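Glycosyl hydrolase, family 38 (PDB 5KBP) probably hydrolyses alpha-mannosidic linkages in mannose-containing glycans, as a metal-dependent glycoside hydrolase of family 38. Local coordinates at residues T286-S300 against S703-Q715. Numbering follows the deposited sequence.
Sequences TSQETDGWYTLANTS and SDTWENPTNPQHQ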
ATOM      1  N   THR A 286      18.475   8.545 -27.008  1.00 60.44           N
ATOM      2  CA  THR A 286      17.722   7.305 -26.871  1.00 67.06           C
ATOM      3  C   THR A 286      18.506   6.099 -27.385  1.00 72.27           C
ATOM      4  O   THR A 286      17.914   5.101 -27.803  1.00 69.59           O
ATOM      5  CB  THR A 286      16.381   7.416 -27.596  1.00 77.37           C
ATOM      6  OG1 THR A 286      15.948   8.782 -27.591  1.00 86.98           O
ATOM      7  CG2 THR A 286      15.324   6.564 -26.905  1.00 81.98           C
ATOM      8  N   SER A 287      19.838   6.181 -27.355  1.00 70.55           N
ATOM      9  CA  SER A 287      20.711   5.107 -27.832  1.00 66.39           C
ATOM     10  C   SER A 287      20.391   4.739 -29.279  1.00 65.28           C
ATOM     11  O   SER A 287      20.316   3.561 -29.639  1.00 56.42           O
ATOM     12  CB  SER A 287      20.622   3.877 -26.925  1.00 65.32           C
ATOM     13  OG  SER A 287      20.880   4.217 -25.575  1.00 63.42           O
ATOM     14  N   GLN A 288      20.198   5.761 -30.119  1.00 72.05           N
ATOM     15  CA  GLN A 288      19.809   5.520 -31.504  1.00 70.72           C
ATOM     16  C   GLN A 288      20.905   4.812 -32.290  1.00 66.58           C
ATOM     17  O   GLN A 288      20.604   4.001 -33.173  1.00 61.15           O
ATOM     18  CB  GLN A 288      19.445   6.838 -32.191  1.00 80.26           C
ATOM     19  CG  GLN A 288      18.244   7.560 -31.596  1.00 84.02           C
ATOM     20  CD  GLN A 288      18.611   8.457 -30.428  1.00 86.17           C
ATOM     21  OE1 GLN A 288      19.705   8.358 -29.871  1.00 82.25           O
ATOM     22  NE2 GLN A 288      17.696   9.345 -30.056  1.00 91.27           N
ATOM     23  N   GLU A 289      22.172   5.097 -31.987  1.00 74.20           N
ATOM     24  CA  GLU A 289      23.299   4.548 -32.732  1.00 76.78           C
ATOM     25  C   GLU A 289      23.914   3.329 -32.052  1.00 68.12           C
ATOM     26  O   GLU A 289      25.110   3.064 -32.215  1.00 70.47           O
ATOM     27  CB  GLU A 289      24.356   5.628 -32.958  1.00 80.16           C
ATOM     28  CG  GLU A 289      23.856   6.807 -33.778  1.00 87.82           C
ATOM     29  CD  GLU A 289      24.920   7.863 -33.995  1.00102.74           C
ATOM     30  OE1 GLU A 289      25.977   7.791 -33.334  1.00106.83           O
ATOM     31  OE2 GLU A 289      24.699   8.764 -34.831  1.00106.39           O
ATOM     32  N   THR A 290      23.122   2.581 -31.293  1.00 62.20           N
ATOM     33  CA  THR A 290      23.546   1.330 -30.683  1.00 56.79           C
ATOM     34  C   THR A 290      22.924   0.164 -31.444  1.00 61.38           C
ATOM     35  O   THR A 290      22.233   0.345 -32.450  1.00 58.26           O
ATOM     36  CB  THR A 290      23.161   1.294 -29.203  1.00 57.77           C
ATOM     37  OG1 THR A 290      21.734   1.306 -29.077  1.00 58.24           O
ATOM     38  CG2 THR A 290      23.735   2.501 -28.476  1.00 52.79           C
ATOM     39  N   ASP A 291      23.173  -1.053 -30.955  1.00 71.19           N
ATOM     40  CA  ASP A 291      22.589  -2.227 -31.591  1.00 79.05           C
ATOM     41  C   ASP A 291      21.088  -2.342 -31.351  1.00 72.71           C
ATOM     42  O   ASP A 291      20.441  -3.184 -31.982  1.00 67.65           O
ATOM     43  CB  ASP A 291      23.298  -3.499 -31.113  1.00 85.24           C
ATOM     44  CG  ASP A 291      23.426  -3.569 -29.602  1.00 93.03           C
ATOM     45  OD1 ASP A 291      22.479  -3.166 -28.893  1.00 95.52           O
ATOM     46  OD2 ASP A 291      24.480  -4.033 -29.121  1.00 95.70           O
ATOM     47  N   GLY A 292      20.525  -1.526 -30.460  1.00 67.30           N
ATOM     48  CA  GLY A 292      19.099  -1.519 -30.211  1.00 63.39           C
ATOM     49  C   GLY A 292      18.583  -2.640 -29.336  1.00 61.15           C
ATOM     50  O   GLY A 292      17.365  -2.725 -29.126  1.00 59.49           O
ATOM     51  N   TRP A 293      19.461  -3.500 -28.818  1.00 53.56           N
ATOM     52  CA  TRP A 293      19.038  -4.614 -27.980  1.00 56.98           C
ATOM     53  C   TRP A 293      18.843  -4.232 -26.522  1.00 53.34           C
ATOM     54  O   TRP A 293      18.081  -4.906 -25.819  1.00 50.49           O
ATOM     55  CB  TRP A 293      20.051  -5.761 -28.061  1.00 59.23           C
ATOM     56  CG  TRP A 293      20.100  -6.424 -29.397  1.00 66.98           C
ATOM     57  CD1 TRP A 293      21.131  -6.396 -30.290  1.00 68.72           C
ATOM     58  CD2 TRP A 293      19.070  -7.219 -29.995  1.00 66.49           C
ATOM     59  NE1 TRP A 293      20.808  -7.130 -31.407  1.00 71.31           N
ATOM     60  CE2 TRP A 293      19.546  -7.644 -31.251  1.00 69.93           C
ATOM     61  CE3 TRP A 293      17.792  -7.614 -29.589  1.00 62.68           C
ATOM     62  CZ2 TRP A 293      18.790  -8.443 -32.103  1.00 65.87           C
ATOM     63  CZ3 TRP A 293      17.044  -8.405 -30.436  1.00 58.89           C
ATOM     64  CH2 TRP A 293      17.545  -8.813 -31.677  1.00 60.03           C
ATOM     65  N   TYR A 294      19.505  -3.182 -26.048  1.00 55.67           N
ATOM     66  CA  TYR A 294      19.454  -2.809 -24.641  1.00 62.87           C
ATOM     67  C   TYR A 294      19.084  -1.343 -24.476  1.00 64.14           C
ATOM     68  O   TYR A 294      19.644  -0.628 -23.640  1.00 59.22           O
ATOM     69  CB  TYR A 294      20.778  -3.125 -23.950  1.00 68.72           C
ATOM     70  CG  TYR A 294      21.134  -4.590 -24.032  1.00 70.46           C
ATOM     71  CD1 TYR A 294      20.592  -5.507 -23.141  1.00 71.50           C
ATOM     72  CD2 TYR A 294      21.995  -5.060 -25.014  1.00 74.29           C
ATOM     73  CE1 TYR A 294      20.907  -6.851 -23.220  1.00 75.50           C
ATOM     74  CE2 TYR A 294      22.316  -6.400 -25.100  1.00 77.67           C
ATOM     75  CZ  TYR A 294      21.769  -7.292 -24.201  1.00 78.74           C
ATOM     76  OH  TYR A 294      22.085  -8.628 -24.282  1.00 79.38           O
ATOM     77  N   THR A 295      18.125  -0.875 -25.279  1.00 74.01           N
ATOM     78  CA  THR A 295      17.533   0.439 -25.045  1.00 64.71           C
ATOM     79  C   THR A 295      16.671   0.437 -23.789  1.00 53.83           C
ATOM     80  O   THR A 295      16.541   1.471 -23.122  1.00 50.58           O
ATOM     81  CB  THR A 295      16.699   0.859 -26.260  1.00 67.89           C
ATOM     82  OG1 THR A 295      17.519   0.843 -27.436  1.00 72.41           O
ATOM     83  CG2 THR A 295      16.126   2.259 -26.077  1.00 79.23           C
ATOM     84  N   LEU A 296      16.099  -0.719 -23.445  1.00 55.64           N
ATOM     85  CA  LEU A 296      15.125  -0.873 -22.366  1.00 57.48           C
ATOM     86  C   LEU A 296      13.862  -0.061 -22.624  1.00 54.02           C
ATOM     87  O   LEU A 296      13.143   0.293 -21.685  1.00 58.08           O
ATOM     88  CB  LEU A 296      15.731  -0.515 -21.002  1.00 58.67           C
ATOM     89  CG  LEU A 296      17.069  -1.191 -20.696  1.00 61.23           C
ATOM     90  CD1 LEU A 296      17.547  -0.844 -19.296  1.00 54.92           C
ATOM     91  CD2 LEU A 296      16.968  -2.700 -20.875  1.00 66.06           C
ATOM     92  N   ALA A 297      13.575   0.232 -23.895  1.00 47.64           N
ATOM     93  CA  ALA A 297      12.388   1.012 -24.227  1.00 49.82           C
ATOM     94  C   ALA A 297      11.107   0.227 -23.983  1.00 51.21           C
ATOM     95  O   ALA A 297      10.046   0.828 -23.779  1.00 62.39           O
ATOM     96  CB  ALA A 297      12.447   1.472 -25.683  1.00 50.61           C
ATOM     97  N   ASN A 298      11.180  -1.107 -23.997  1.00 48.05           N
ATOM     98  CA  ASN A 298      10.002  -1.933 -23.755  1.00 46.47           C
ATOM     99  C   ASN A 298       9.507  -1.860 -22.316  1.00 45.79           C
ATOM    100  O   ASN A 298       8.493  -2.490 -21.998  1.00 50.73           O
ATOM    101  CB  ASN A 298      10.292  -3.385 -24.136  1.00 46.67           C
ATOM    102  CG  ASN A 298      10.483  -3.563 -25.626  1.00 52.15           C
ATOM    103  OD1 ASN A 298      11.501  -4.086 -26.076  1.00 53.17           O
ATOM    104  ND2 ASN A 298       9.505  -3.114 -26.404  1.00 49.89           N
ATOM    105  N   THR A 299      10.189  -1.118 -21.440  1.00 44.90           N
ATOM    106  CA  THR A 299       9.644  -0.866 -20.112  1.00 47.84           C
ATOM    107  C   THR A 299       8.373  -0.032 -20.180  1.00 48.89           C
ATOM    108  O   THR A 299       7.542  -0.094 -19.266  1.00 41.42           O
ATOM    109  CB  THR A 299      10.684  -0.165 -19.237  1.00 48.77           C
ATOM    110  OG1 THR A 299      11.142   1.025 -19.895  1.00 50.69           O
ATOM    111  CG2 THR A 299      11.871  -1.078 -18.970  1.00 50.80           C
ATOM    112  N   SER A 300       8.201   0.743 -21.253  1.00 41.21           N
ATOM    113  CA  SER A 300       7.011   1.570 -21.408  1.00 50.21           C
ATOM    114  C   SER A 300       5.736   0.744 -21.528  1.00 49.25           C
ATOM    115  O   SER A 300       4.650   1.256 -21.235  1.00 51.05           O
ATOM    116  CB  SER A 300       7.170   2.478 -22.630  1.00 49.97           C
ATOM    117  OG  SER A 300       7.623   1.743 -23.754  1.00 56.73           O
ATOM    118  N   SER A 703      19.134   3.088 -37.861  1.00 88.83           N
ATOM    119  CA  SER A 703      20.566   3.319 -37.998  1.00 91.71           C
ATOM    120  C   SER A 703      21.295   2.036 -38.404  1.00 91.49           C
ATOM    121  O   SER A 703      20.745   0.932 -38.379  1.00 91.27           O
ATOM    122  CB  SER A 703      21.150   3.863 -36.693  1.00 88.69           C
ATOM    123  OG  SER A 703      21.133   2.878 -35.675  1.00 89.31           O
ATOM    124  N   ASP A 704      22.567   2.199 -38.772  1.00 89.93           N
ATOM    125  CA  ASP A 704      23.342   1.087 -39.313  1.00 93.66           C
ATOM    126  C   ASP A 704      23.775   0.111 -38.226  1.00 95.78           C
ATOM    127  O   ASP A 704      23.738  -1.106 -38.433  1.00100.91           O
ATOM    128  CB  ASP A 704      24.562   1.619 -40.067  1.00 98.93           C
ATOM    129  CG  ASP A 704      24.194   2.663 -41.104  1.00101.22           C
ATOM    130  OD1 ASP A 704      23.324   3.511 -40.811  1.00 98.81           O
ATOM    131  OD2 ASP A 704      24.771   2.635 -42.211  1.00101.80           O
ATOM    132  N   THR A 705      24.192   0.624 -37.065  1.00 86.81           N
ATOM    133  CA  THR A 705      24.607  -0.245 -35.967  1.00 86.13           C
ATOM    134  C   THR A 705      23.444  -1.040 -35.391  1.00 77.75           C
ATOM    135  O   THR A 705      23.667  -2.048 -34.711  1.00 73.52           O
ATOM    136  CB  THR A 705      25.258   0.585 -34.858  1.00 89.41           C
ATOM    137  OG1 THR A 705      26.017   1.652 -35.438  1.00 95.30           O
ATOM    138  CG2 THR A 705      26.182  -0.279 -34.010  1.00 86.48           C
ATOM    139  N   TRP A 706      22.213  -0.618 -35.663  1.00 69.68           N
ATOM    140  CA  TRP A 706      21.038  -1.213 -35.043  1.00 68.70           C
ATOM    141  C   TRP A 706      20.804  -2.628 -35.564  1.00 71.44           C
ATOM    142  O   TRP A 706      20.869  -2.878 -36.771  1.00 70.14           O
ATOM    143  CB  TRP A 706      19.827  -0.329 -35.325  1.00 67.02           C
ATOM    144  CG  TRP A 706      18.584  -0.676 -34.576  1.00 65.24           C
ATOM    145  CD1 TRP A 706      17.714  -1.688 -34.855  1.00 60.66           C
ATOM    146  CD2 TRP A 706      18.047   0.015 -33.442  1.00 66.87           C
ATOM    147  NE1 TRP A 706      16.677  -1.680 -33.955  1.00 64.64           N
ATOM    148  CE2 TRP A 706      16.858  -0.643 -33.077  1.00 69.13           C
ATOM    149  CE3 TRP A 706      18.462   1.122 -32.696  1.00 62.47           C
ATOM    150  CZ2 TRP A 706      16.078  -0.232 -31.998  1.00 64.05           C
ATOM    151  CZ3 TRP A 706      17.687   1.530 -31.625  1.00 61.81           C
ATOM    152  CH2 TRP A 706      16.508   0.853 -31.286  1.00 59.86           C
ATOM    153  N   GLU A 707      20.524  -3.554 -34.644  1.00 68.11           N
ATOM    154  CA  GLU A 707      20.283  -4.948 -34.988  1.00 67.04           C
ATOM    155  C   GLU A 707      18.947  -5.482 -34.492  1.00 64.88           C
ATOM    156  O   GLU A 707      18.567  -6.594 -34.876  1.00 65.24           O
ATOM    157  CB  GLU A 707      21.409  -5.837 -34.436  1.00 72.37           C
ATOM    158  CG  GLU A 707      22.804  -5.420 -34.872  1.00 82.10           C
ATOM    159  CD  GLU A 707      23.894  -6.165 -34.128  1.00 86.29           C
ATOM    160  OE1 GLU A 707      23.563  -7.083 -33.349  1.00 84.58           O
ATOM    161  OE2 GLU A 707      25.082  -5.830 -34.318  1.00 88.58           O
ATOM    162  N   ASN A 708      18.233  -4.737 -33.657  1.00 63.02           N
ATOM    163  CA  ASN A 708      16.933  -5.188 -33.170  1.00 65.42           C
ATOM    164  C   ASN A 708      15.917  -5.147 -34.308  1.00 66.37           C
ATOM    165  O   ASN A 708      15.788  -4.116 -34.977  1.00 76.73           O
ATOM    166  CB  ASN A 708      16.481  -4.301 -32.008  1.00 62.87           C
ATOM    167  CG  ASN A 708      15.316  -4.887 -31.228  1.00 64.23           C
ATOM    168  OD1 ASN A 708      14.372  -5.429 -31.801  1.00 68.77           O
ATOM    169  ND2 ASN A 708      15.378  -4.768 -29.907  1.00 55.75           N
ATOM    170  N   PRO A 709      15.186  -6.237 -34.564  1.00 61.08           N
ATOM    171  CA  PRO A 709      14.163  -6.205 -35.623  1.00 61.47           C
ATOM    172  C   PRO A 709      12.994  -5.284 -35.319  1.00 69.45           C
ATOM    173  O   PRO A 709      12.195  -5.010 -36.225  1.00 73.73           O
ATOM    174  CB  PRO A 709      13.709  -7.668 -35.717  1.00 57.84           C
ATOM    175  CG  PRO A 709      14.014  -8.238 -34.367  1.00 57.23           C
ATOM    176  CD  PRO A 709      15.279  -7.563 -33.928  1.00 57.50           C
ATOM    177  N   THR A 710      12.863  -4.802 -34.086  1.00 60.11           N
ATOM    178  CA  THR A 710      11.836  -3.842 -33.721  1.00 60.08           C
ATOM    179  C   THR A 710      12.488  -2.530 -33.306  1.00 59.73           C
ATOM    180  O   THR A 710      13.680  -2.474 -32.991  1.00 53.82           O
ATOM    181  CB  THR A 710      10.949  -4.365 -32.580  1.00 59.86           C
ATOM    182  OG1 THR A 710      11.744  -4.557 -31.404  1.00 54.92           O
ATOM    183  CG2 THR A 710      10.296  -5.682 -32.969  1.00 55.51           C
ATOM    184  N   ASN A 711      11.686  -1.468 -33.308  1.00 65.60           N
ATOM    185  CA  ASN A 711      12.126  -0.136 -32.898  1.00 61.37           C
ATOM    186  C   ASN A 711      11.080   0.463 -31.965  1.00 57.23           C
ATOM    187  O   ASN A 711      10.342   1.381 -32.343  1.00 58.14           O
ATOM    188  CB  ASN A 711      12.362   0.759 -34.115  1.00 62.88           C
ATOM    189  CG  ASN A 711      12.935   2.112 -33.745  1.00 57.86           C
ATOM    190  OD1 ASN A 711      13.568   2.267 -32.699  1.00 57.03           O
ATOM    191  ND2 ASN A 711      12.716   3.103 -34.601  1.00 58.48           N
ATOM    192  N   PRO A 712      10.988  -0.039 -30.733  1.00 58.41           N
ATOM    193  CA  PRO A 712       9.994   0.501 -29.795  1.00 54.20           C
ATOM    194  C   PRO A 712      10.415   1.871 -29.283  1.00 54.42           C
ATOM    195  O   PRO A 712      11.549   2.063 -28.838  1.00 54.50           O
ATOM    196  CB  PRO A 712       9.963  -0.541 -28.672  1.00 49.83           C
ATOM    197  CG  PRO A 712      11.325  -1.144 -28.697  1.00 50.01           C
ATOM    198  CD  PRO A 712      11.760  -1.146 -30.141  1.00 52.01           C
ATOM    199  N   GLN A 713       9.490   2.824 -29.347  1.00 56.56           N
ATOM    200  CA  GLN A 713       9.738   4.194 -28.932  1.00 52.65           C
ATOM    201  C   GLN A 713       8.773   4.591 -27.823  1.00 56.10           C
ATOM    202  O   GLN A 713       7.693   4.011 -27.672  1.00 59.10           O
ATOM    203  CB  GLN A 713       9.601   5.163 -30.112  1.00 50.84           C
ATOM    204  CG  GLN A 713      10.653   4.990 -31.190  1.00 55.20           C
ATOM    205  CD  GLN A 713      12.024   5.450 -30.741  1.00 66.00           C
ATOM    206  OE1 GLN A 713      12.152   6.262 -29.825  1.00 65.31           O
ATOM    207  NE2 GLN A 713      13.061   4.932 -31.388  1.00 67.92           N
ATOM    208  N   HIS A 714       9.173   5.596 -27.049  1.00 54.35           N
ATOM    209  CA  HIS A 714       8.340   6.133 -25.983  1.00 47.36           C
ATOM    210  C   HIS A 714       7.433   7.227 -26.530  1.00 51.89           C
ATOM    211  O   HIS A 714       7.850   8.043 -27.356  1.00 53.11           O
ATOM    212  CB  HIS A 714       9.197   6.703 -24.851  1.00 53.53           C
ATOM    213  CG  HIS A 714      10.196   5.737 -24.296  1.00 76.84           C
ATOM    214  ND1 HIS A 714      11.415   5.499 -24.896  1.00 84.68           N
ATOM    215  CD2 HIS A 714      10.163   4.956 -23.190  1.00 82.80           C
ATOM    216  CE1 HIS A 714      12.087   4.610 -24.184  1.00 87.44           C
ATOM    217  NE2 HIS A 714      11.349   4.264 -23.146  1.00 84.59           N
ATOM    218  N   GLN A 715       6.189   7.243 -26.061  1.00 50.62           N
ATOM    219  CA  GLN A 715       5.258   8.311 -26.383  1.00 50.44           C
ATOM    220  C   GLN A 715       4.526   8.736 -25.120  1.00 47.94           C
ATOM    221  O   GLN A 715       4.395   7.969 -24.163  1.00 43.89           O
ATOM    222  CB  GLN A 715       4.237   7.895 -27.452  1.00 57.30           C
ATOM    223  CG  GLN A 715       3.178   6.920 -26.964  1.00 55.50           C
ATOM    224  CD  GLN A 715       2.093   6.670 -27.994  1.00 49.40           C
ATOM    225  OE1 GLN A 715       1.907   7.461 -28.918  1.00 50.33           O
ATOM    226  NE2 GLN A 715       1.373   5.564 -27.840  1.00 44.72           N
TER
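Ser-703 OG reaches across to the loop 286-300 and donates to Gln-288 O at 2.8 Å, within the type I turn from Ser-287 to Thr-290. Thr-705 O receives a CA-H...O contact from Asp-291. Trp-706 lays one face of its indole under Gly-292, whose CA stands 3.4 Å from the six-membered ring centroid and almost on its normal, a close CH-pi contact made possible by the missing side chain. CG lies anti to the backbone N (chi1 -170°), which turns the indole toward Gly-292, and NE1 donates to Thr-710 O and, more weakly, to Asn-708 O, both near the ring plane, with Gln-288 O at another edge. The backbone N of Glu-707 gives a nearly straight bond of 2.7 Å to Asp-291 O, approaching above the carbonyl plane, while Glu-707 OE1 meets the indole edge of Trp-293 through a weak bond from NE1. Asn-708 works twice: ND2 donates to Gly-292 O at 3.0 Å, and CA sits over a face of the Trp-293 ring, which also has a cation-pi contact with Arg-631. Pro-709 CD adds apolar contact, 3.4 Å from Trp-293 CH2. Pro-712 packs its ring against the Asn-298 amide, whose ND2 is hydrogen-bonded to Glu-737, and Ala-297 CB touches His-714 CE1 at 3.5 Å. Asx turns at Asp-291 and Asn-708 shape the segments where they meet. Two tryptophans, one from each side, with the Pro-712 and His-714 packing, join a loop of the family 38 N-terminal region to a loop and short strand of the beta-rich C-terminal region, an interdomain interface away from the calcium site.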